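Local coordinates for decapping and exoribonuclease protein 1 (Kluyveromyces lactis, PDB 4GPS) that removes NAD and methylguanosine caps from the 5' end of RNA and degrades RNA in the 5'-3' direction, using a divalent metal cation, at residues A[64-76]-A[366-380]. Numbering follows the deposited sequence.
Sequences CKKFPHVSVNYVV and YKFNPNVANDWFQHI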
loop_
_atom_site.group_PDB
_atom_site.type_symbol
_atom_site.label_atom_id
_atom_site.label_comp_id
_atom_site.label_asym_id
_atom_site.label_seq_id
_atom_site.Cartn_x
_atom_site.Cartn_y
_atom_site.Cartn_z
ATOM N N CYS A 64 -10.844 -10.381 17.580
ATOM C CA CYS A 64 -11.354 -10.268 16.224
ATOM C C CYS A 64 -10.915 -11.476 15.446
ATOM O O CYS A 64 -11.051 -11.487 14.216
ATOM C CB CYS A 64 -10.798 -9.018 15.532
ATOM S SG CYS A 64 -11.362 -7.461 16.232
ATOM N N LYS A 65 -10.390 -12.488 16.149
ATOM C CA LYS A 65 -9.899 -13.713 15.504
ATOM C C LYS A 65 -10.965 -14.550 14.806
ATOM O O LYS A 65 -10.654 -15.350 13.918
ATOM C CB LYS A 65 -9.162 -14.624 16.491
ATOM C CG LYS A 65 -8.337 -15.721 15.775
ATOM C CD LYS A 65 -7.634 -16.696 16.744
ATOM C CE LYS A 65 -6.732 -15.974 17.770
ATOM N NZ LYS A 65 -6.044 -16.864 18.760
ATOM N N LYS A 66 -12.214 -14.380 15.199
ATOM C CA LYS A 66 -13.260 -15.150 14.577
ATOM C C LYS A 66 -14.016 -14.330 13.552
ATOM O O LYS A 66 -15.211 -14.505 13.364
ATOM C CB LYS A 66 -14.194 -15.706 15.652
ATOM C CG LYS A 66 -13.516 -16.785 16.512
ATOM C CD LYS A 66 -14.490 -17.578 17.377
ATOM C CE LYS A 66 -15.059 -16.725 18.502
ATOM N NZ LYS A 66 -15.783 -15.499 18.014
ATOM N N PHE A 67 -13.300 -13.429 12.894
ATOM C CA PHE A 67 -13.878 -12.571 11.875
ATOM C C PHE A 67 -14.394 -13.426 10.721
ATOM O O PHE A 67 -13.758 -14.386 10.295
ATOM C CB PHE A 67 -12.833 -11.554 11.370
ATOM C CG PHE A 67 -11.742 -12.152 10.534
ATOM C CD1 PHE A 67 -11.849 -12.189 9.147
ATOM C CD2 PHE A 67 -10.617 -12.715 11.131
ATOM C CE1 PHE A 67 -10.849 -12.782 8.363
ATOM C CE2 PHE A 67 -9.603 -13.312 10.357
ATOM C CZ PHE A 67 -9.724 -13.344 8.967
ATOM N N PRO A 68 -15.570 -13.089 10.205
ATOM C CA PRO A 68 -16.180 -13.836 9.091
ATOM C C PRO A 68 -15.278 -13.849 7.850
ATOM O O PRO A 68 -14.911 -12.784 7.336
ATOM C CB PRO A 68 -17.478 -13.074 8.820
ATOM C CG PRO A 68 -17.781 -12.383 10.162
ATOM C CD PRO A 68 -16.407 -11.952 10.632
ATOM N N HIS A 69 -14.932 -15.040 7.368
ATOM C CA HIS A 69 -14.094 -15.128 6.199
ATOM C C HIS A 69 -14.237 -16.382 5.383
ATOM O O HIS A 69 -14.482 -17.473 5.899
ATOM C CB HIS A 69 -12.633 -14.954 6.574
ATOM C CG HIS A 69 -12.096 -16.016 7.477
ATOM N ND1 HIS A 69 -11.594 -17.210 7.001
ATOM C CD2 HIS A 69 -11.905 -16.036 8.820
ATOM C CE1 HIS A 69 -11.109 -17.916 8.009
ATOM N NE2 HIS A 69 -11.283 -17.226 9.124
ATOM N N VAL A 70 -14.078 -16.191 4.081
ATOM C CA VAL A 70 -14.144 -17.231 3.082
ATOM C C VAL A 70 -13.083 -18.314 3.361
ATOM O O VAL A 70 -12.064 -18.071 4.024
ATOM C CB VAL A 70 -13.906 -16.582 1.720
ATOM C CG1 VAL A 70 -13.319 -17.539 0.803
ATOM C CG2 VAL A 70 -15.208 -16.043 1.162
ATOM N N SER A 71 -13.316 -19.520 2.855
ATOM C CA SER A 71 -12.362 -20.584 3.076
ATOM C C SER A 71 -10.945 -20.184 2.666
ATOM O O SER A 71 -10.719 -19.511 1.654
ATOM C CB SER A 71 -12.770 -21.836 2.307
ATOM O OG SER A 71 -11.709 -22.773 2.333
ATOM N N VAL A 72 -9.994 -20.634 3.466
ATOM C CA VAL A 72 -8.588 -20.381 3.243
ATOM C C VAL A 72 -8.120 -20.925 1.892
ATOM O O VAL A 72 -7.067 -20.513 1.371
ATOM C CB VAL A 72 -7.794 -21.008 4.416
ATOM C CG1 VAL A 72 -6.429 -21.415 3.993
ATOM C CG2 VAL A 72 -7.707 -20.002 5.562
ATOM N N ASN A 73 -8.909 -21.839 1.325
ATOM C CA ASN A 73 -8.597 -22.464 0.029
ATOM C C ASN A 73 -9.450 -21.944 -1.116
ATOM O O ASN A 73 -9.350 -22.399 -2.250
ATOM C CB ASN A 73 -8.749 -23.981 0.127
ATOM C CG ASN A 73 -7.937 -24.557 1.260
ATOM O OD1 ASN A 73 -6.705 -24.481 1.268
ATOM N ND2 ASN A 73 -8.625 -25.117 2.243
ATOM N N TYR A 74 -10.283 -20.972 -0.799
ATOM C CA TYR A 74 -11.168 -20.360 -1.754
ATOM C C TYR A 74 -10.444 -19.790 -2.971
ATOM O O TYR A 74 -9.487 -19.014 -2.837
ATOM C CB TYR A 74 -11.911 -19.248 -1.045
ATOM C CG TYR A 74 -12.921 -18.543 -1.894
ATOM C CD1 TYR A 74 -14.131 -19.147 -2.214
ATOM C CD2 TYR A 74 -12.676 -17.270 -2.369
ATOM C CE1 TYR A 74 -15.076 -18.488 -3.000
ATOM C CE2 TYR A 74 -13.601 -16.599 -3.142
ATOM C CZ TYR A 74 -14.803 -17.216 -3.460
ATOM O OH TYR A 74 -15.710 -16.556 -4.252
ATOM N N VAL A 75 -10.914 -20.144 -4.164
ATOM C CA VAL A 75 -10.313 -19.650 -5.398
ATOM C C VAL A 75 -11.388 -19.076 -6.300
ATOM O O VAL A 75 -12.436 -19.691 -6.480
ATOM C CB VAL A 75 -9.594 -20.781 -6.163
ATOM C CG1 VAL A 75 -8.989 -20.239 -7.452
ATOM C CG2 VAL A 75 -8.515 -21.403 -5.290
ATOM N N VAL A 76 -11.150 -17.876 -6.826
ATOM C CA VAL A 76 -12.056 -17.202 -7.774
ATOM C C VAL A 76 -11.079 -16.581 -8.773
ATOM O O VAL A 76 -10.051 -16.008 -8.381
ATOM C CB VAL A 76 -12.959 -16.102 -7.107
ATOM C CG1 VAL A 76 -12.124 -14.936 -6.607
ATOM C CG2 VAL A 76 -13.999 -15.603 -8.096
ATOM N N TYR A 366 -3.715 -18.107 7.129
ATOM C CA TYR A 366 -4.833 -18.119 6.211
ATOM C C TYR A 366 -4.351 -18.364 4.802
ATOM O O TYR A 366 -4.988 -17.931 3.851
ATOM C CB TYR A 366 -5.592 -16.793 6.298
ATOM C CG TYR A 366 -6.061 -16.538 7.691
ATOM C CD1 TYR A 366 -5.280 -15.820 8.585
ATOM C CD2 TYR A 366 -7.253 -17.084 8.151
ATOM C CE1 TYR A 366 -5.670 -15.646 9.918
ATOM C CE2 TYR A 366 -7.663 -16.926 9.490
ATOM C CZ TYR A 366 -6.870 -16.205 10.370
ATOM O OH TYR A 366 -7.264 -16.046 11.695
ATOM N N LYS A 367 -3.234 -19.076 4.678
ATOM C CA LYS A 367 -2.616 -19.362 3.378
ATOM C C LYS A 367 -2.475 -18.107 2.486
ATOM O O LYS A 367 -2.527 -18.199 1.253
ATOM C CB LYS A 367 -3.396 -20.443 2.640
ATOM C CG LYS A 367 -3.421 -21.770 3.361
ATOM C CD LYS A 367 -4.036 -22.842 2.494
ATOM C CE LYS A 367 -3.761 -24.241 3.035
ATOM N NZ LYS A 367 -4.021 -25.267 1.979
ATOM N N PHE A 368 -2.283 -16.945 3.121
ATOM C CA PHE A 368 -2.104 -15.672 2.408
ATOM C C PHE A 368 -3.105 -15.511 1.247
ATOM O O PHE A 368 -2.763 -15.105 0.127
ATOM C CB PHE A 368 -0.669 -15.558 1.865
ATOM C CG PHE A 368 0.399 -15.882 2.874
ATOM C CD1 PHE A 368 0.916 -17.179 2.972
ATOM C CD2 PHE A 368 0.883 -14.900 3.738
ATOM C CE1 PHE A 368 1.899 -17.493 3.917
ATOM C CE2 PHE A 368 1.859 -15.200 4.683
ATOM C CZ PHE A 368 2.369 -16.507 4.771
ATOM N N ASN A 369 -4.360 -15.822 1.520
ATOM C CA ASN A 369 -5.375 -15.716 0.493
ATOM C C ASN A 369 -5.870 -14.258 0.384
ATOM O O ASN A 369 -6.400 -13.710 1.354
ATOM C CB ASN A 369 -6.543 -16.655 0.845
ATOM C CG ASN A 369 -7.497 -16.865 -0.315
ATOM O OD1 ASN A 369 -7.943 -15.914 -0.969
ATOM N ND2 ASN A 369 -7.830 -18.119 -0.567
ATOM N N PRO A 370 -5.728 -13.631 -0.802
ATOM C CA PRO A 370 -6.187 -12.248 -0.971
ATOM C C PRO A 370 -7.675 -12.095 -0.628
ATOM O O PRO A 370 -8.120 -11.005 -0.263
ATOM C CB PRO A 370 -5.943 -11.952 -2.444
ATOM C CG PRO A 370 -5.033 -13.039 -2.898
ATOM C CD PRO A 370 -5.341 -14.228 -2.086
ATOM N N ASN A 371 -8.447 -13.178 -0.754
ATOM C CA ASN A 371 -9.875 -13.093 -0.469
ATOM C C ASN A 371 -10.137 -13.021 1.018
ATOM O O ASN A 371 -11.037 -12.306 1.465
ATOM C CB ASN A 371 -10.617 -14.253 -1.106
ATOM C CG ASN A 371 -10.560 -14.199 -2.613
ATOM O OD1 ASN A 371 -9.821 -14.973 -3.251
ATOM N ND2 ASN A 371 -11.325 -13.276 -3.200
ATOM N N VAL A 372 -9.337 -13.738 1.793
ATOM C CA VAL A 372 -9.463 -13.671 3.239
ATOM C C VAL A 372 -8.973 -12.270 3.670
ATOM O O VAL A 372 -9.573 -11.649 4.530
ATOM C CB VAL A 372 -8.629 -14.792 3.888
ATOM C CG1 VAL A 372 -8.547 -14.607 5.393
ATOM C CG2 VAL A 372 -9.276 -16.129 3.536
ATOM N N ALA A 373 -7.896 -11.761 3.062
ATOM C CA ALA A 373 -7.416 -10.409 3.412
ATOM C C ALA A 373 -8.583 -9.418 3.182
ATOM O O ALA A 373 -8.852 -8.545 4.009
ATOM C CB ALA A 373 -6.202 -10.014 2.549
ATOM N N ASN A 374 -9.283 -9.577 2.059
ATOM C CA ASN A 374 -10.428 -8.737 1.752
ATOM C C ASN A 374 -11.520 -8.874 2.835
ATOM O O ASN A 374 -12.092 -7.885 3.266
ATOM C CB ASN A 374 -10.973 -9.117 0.382
ATOM C CG ASN A 374 -12.088 -8.230 -0.047
ATOM O OD1 ASN A 374 -12.000 -7.027 0.092
ATOM N ND2 ASN A 374 -13.155 -8.813 -0.567
ATOM N N ASP A 375 -11.801 -10.090 3.299
ATOM C CA ASP A 375 -12.826 -10.268 4.337
ATOM C C ASP A 375 -12.389 -9.599 5.635
ATOM O O ASP A 375 -13.193 -8.909 6.297
ATOM C CB ASP A 375 -13.109 -11.752 4.614
ATOM C CG ASP A 375 -13.812 -12.455 3.458
ATOM O OD1 ASP A 375 -14.569 -11.810 2.679
ATOM O OD2 ASP A 375 -13.610 -13.680 3.343
ATOM N N TRP A 376 -11.115 -9.803 5.997
ATOM C CA TRP A 376 -10.534 -9.212 7.198
ATOM C C TRP A 376 -10.653 -7.680 7.127
ATOM O O TRP A 376 -11.008 -7.022 8.114
ATOM C CB TRP A 376 -9.062 -9.587 7.298
ATOM C CG TRP A 376 -8.326 -8.759 8.299
ATOM C CD1 TRP A 376 -7.381 -7.815 8.036
ATOM C CD2 TRP A 376 -8.473 -8.792 9.737
ATOM N NE1 TRP A 376 -6.930 -7.260 9.205
ATOM C CE2 TRP A 376 -7.581 -7.836 10.264
ATOM C CE3 TRP A 376 -9.277 -9.535 10.622
ATOM C CZ2 TRP A 376 -7.459 -7.600 11.646
ATOM C CZ3 TRP A 376 -9.157 -9.297 11.989
ATOM C CH2 TRP A 376 -8.254 -8.335 12.486
ATOM N N PHE A 377 -10.323 -7.142 5.946
ATOM C CA PHE A 377 -10.391 -5.722 5.655
ATOM C C PHE A 377 -11.779 -5.157 6.009
ATOM O O PHE A 377 -11.886 -4.166 6.733
ATOM C CB PHE A 377 -10.104 -5.502 4.163
ATOM C CG PHE A 377 -10.254 -4.083 3.713
ATOM C CD1 PHE A 377 -11.021 -3.781 2.602
ATOM C CD2 PHE A 377 -9.528 -3.061 4.324
ATOM C CE1 PHE A 377 -11.043 -2.481 2.087
ATOM C CE2 PHE A 377 -9.542 -1.764 3.825
ATOM C CZ PHE A 377 -10.293 -1.475 2.701
ATOM N N GLN A 378 -12.818 -5.791 5.461
ATOM C CA GLN A 378 -14.216 -5.420 5.689
ATOM C C GLN A 378 -14.544 -5.482 7.161
ATOM O O GLN A 378 -15.277 -4.620 7.663
ATOM C CB GLN A 378 -15.165 -6.387 4.962
ATOM C CG GLN A 378 -15.289 -6.151 3.445
ATOM C CD GLN A 378 -15.867 -4.771 3.120
ATOM O OE1 GLN A 378 -16.815 -4.322 3.774
ATOM N NE2 GLN A 378 -15.309 -4.103 2.104
ATOM N N HIS A 379 -14.004 -6.500 7.843
ATOM C CA HIS A 379 -14.264 -6.696 9.271
ATOM C C HIS A 379 -13.682 -5.674 10.246
ATOM O O HIS A 379 -14.465 -4.964 10.883
ATOM C CB HIS A 379 -13.831 -8.099 9.737
ATOM C CG HIS A 379 -14.179 -8.390 11.169
ATOM N ND1 HIS A 379 -15.447 -8.750 11.571
ATOM C CD2 HIS A 379 -13.433 -8.338 12.299
ATOM C CE1 HIS A 379 -15.467 -8.910 12.884
ATOM N NE2 HIS A 379 -14.258 -8.668 13.350
ATOM N N ILE A 380 -12.350 -5.587 10.386
ATOM C CA ILE A 380 -11.773 -4.647 11.371
ATOM C C ILE A 380 -12.092 -3.231 11.084
ATOM O O ILE A 380 -12.149 -2.447 12.020
ATOM C CB ILE A 380 -10.204 -4.640 11.542
ATOM C CG1 ILE A 380 -9.561 -5.340 10.380
ATOM C CG2 ILE A 380 -9.792 -5.090 12.953
ATOM C CD1 ILE A 380 -9.384 -4.401 9.275
HETATM O O HOH W 1 -15.737 -10.148 7.047
#
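Phe-67 meets Trp-376 edge-to-face: the indole edge, led by CE3, points at one face of the phenyl ring; the centroid of the six-membered ring of Trp-376 lies 5.0 Å from that of Phe-67, with planes at 74°. Phe-67 CB itself lies over the face of His-379, a CH-pi contact 3.5 Å from the imidazole centroid, while the first torsion, with CG between the backbone N and the carbonyl carbon (chi1 71°), turns the phenyl ring toward Trp-376. At the phenyl edge sit Val-372 CG1 and the hydroxyl of Tyr-366. Tyr-366 in turn directs its ring edge at the face of His-69, the two planes almost perpendicular, so Phe-67, His-69, Tyr-366 and Trp-376 form an aromatic cluster. Trp-376 NE1 is hydrogen-bonded to Ile-188 O, on helix 182-190. The geometry is that of an extended, irregular segment, 64-76, laid along the first turns of helix 370-393 in the RAI1-like PD-(D/E)XK nuclease fold, away from the metal site. Polar bonds fix its course. Val-70 N donates almost linearly to Asp-375 OD2 (2.7 Å), and a water donates to both Pro-68 O and Asp-375 O. Near the helix start, Asn-369 is the N-cap: its OD1 accepts from Asn-371 N at 2.8 Å. A first torsion of -166° sets CG opposite the backbone N and turns ND2 to segment 64-76, where it donates twice, to Tyr-74 O in that carbonyl's plane (2.9 Å) and to Val-72 O from well above the carbonyl plane (3.2 Å). Replacing Asn-369 with a leucine would probably leave both carbonyls without this donor and Asn-371 N without its cap, freeing the Ser-71 to Tyr-74 turn to shift. Two residues before Asn-369, extended Lys-367 brings NZ to Asn-73 OD1 (2.9 Å), in the carbonyl plane; NZ also bonds Lys-361 O and Val-359 O.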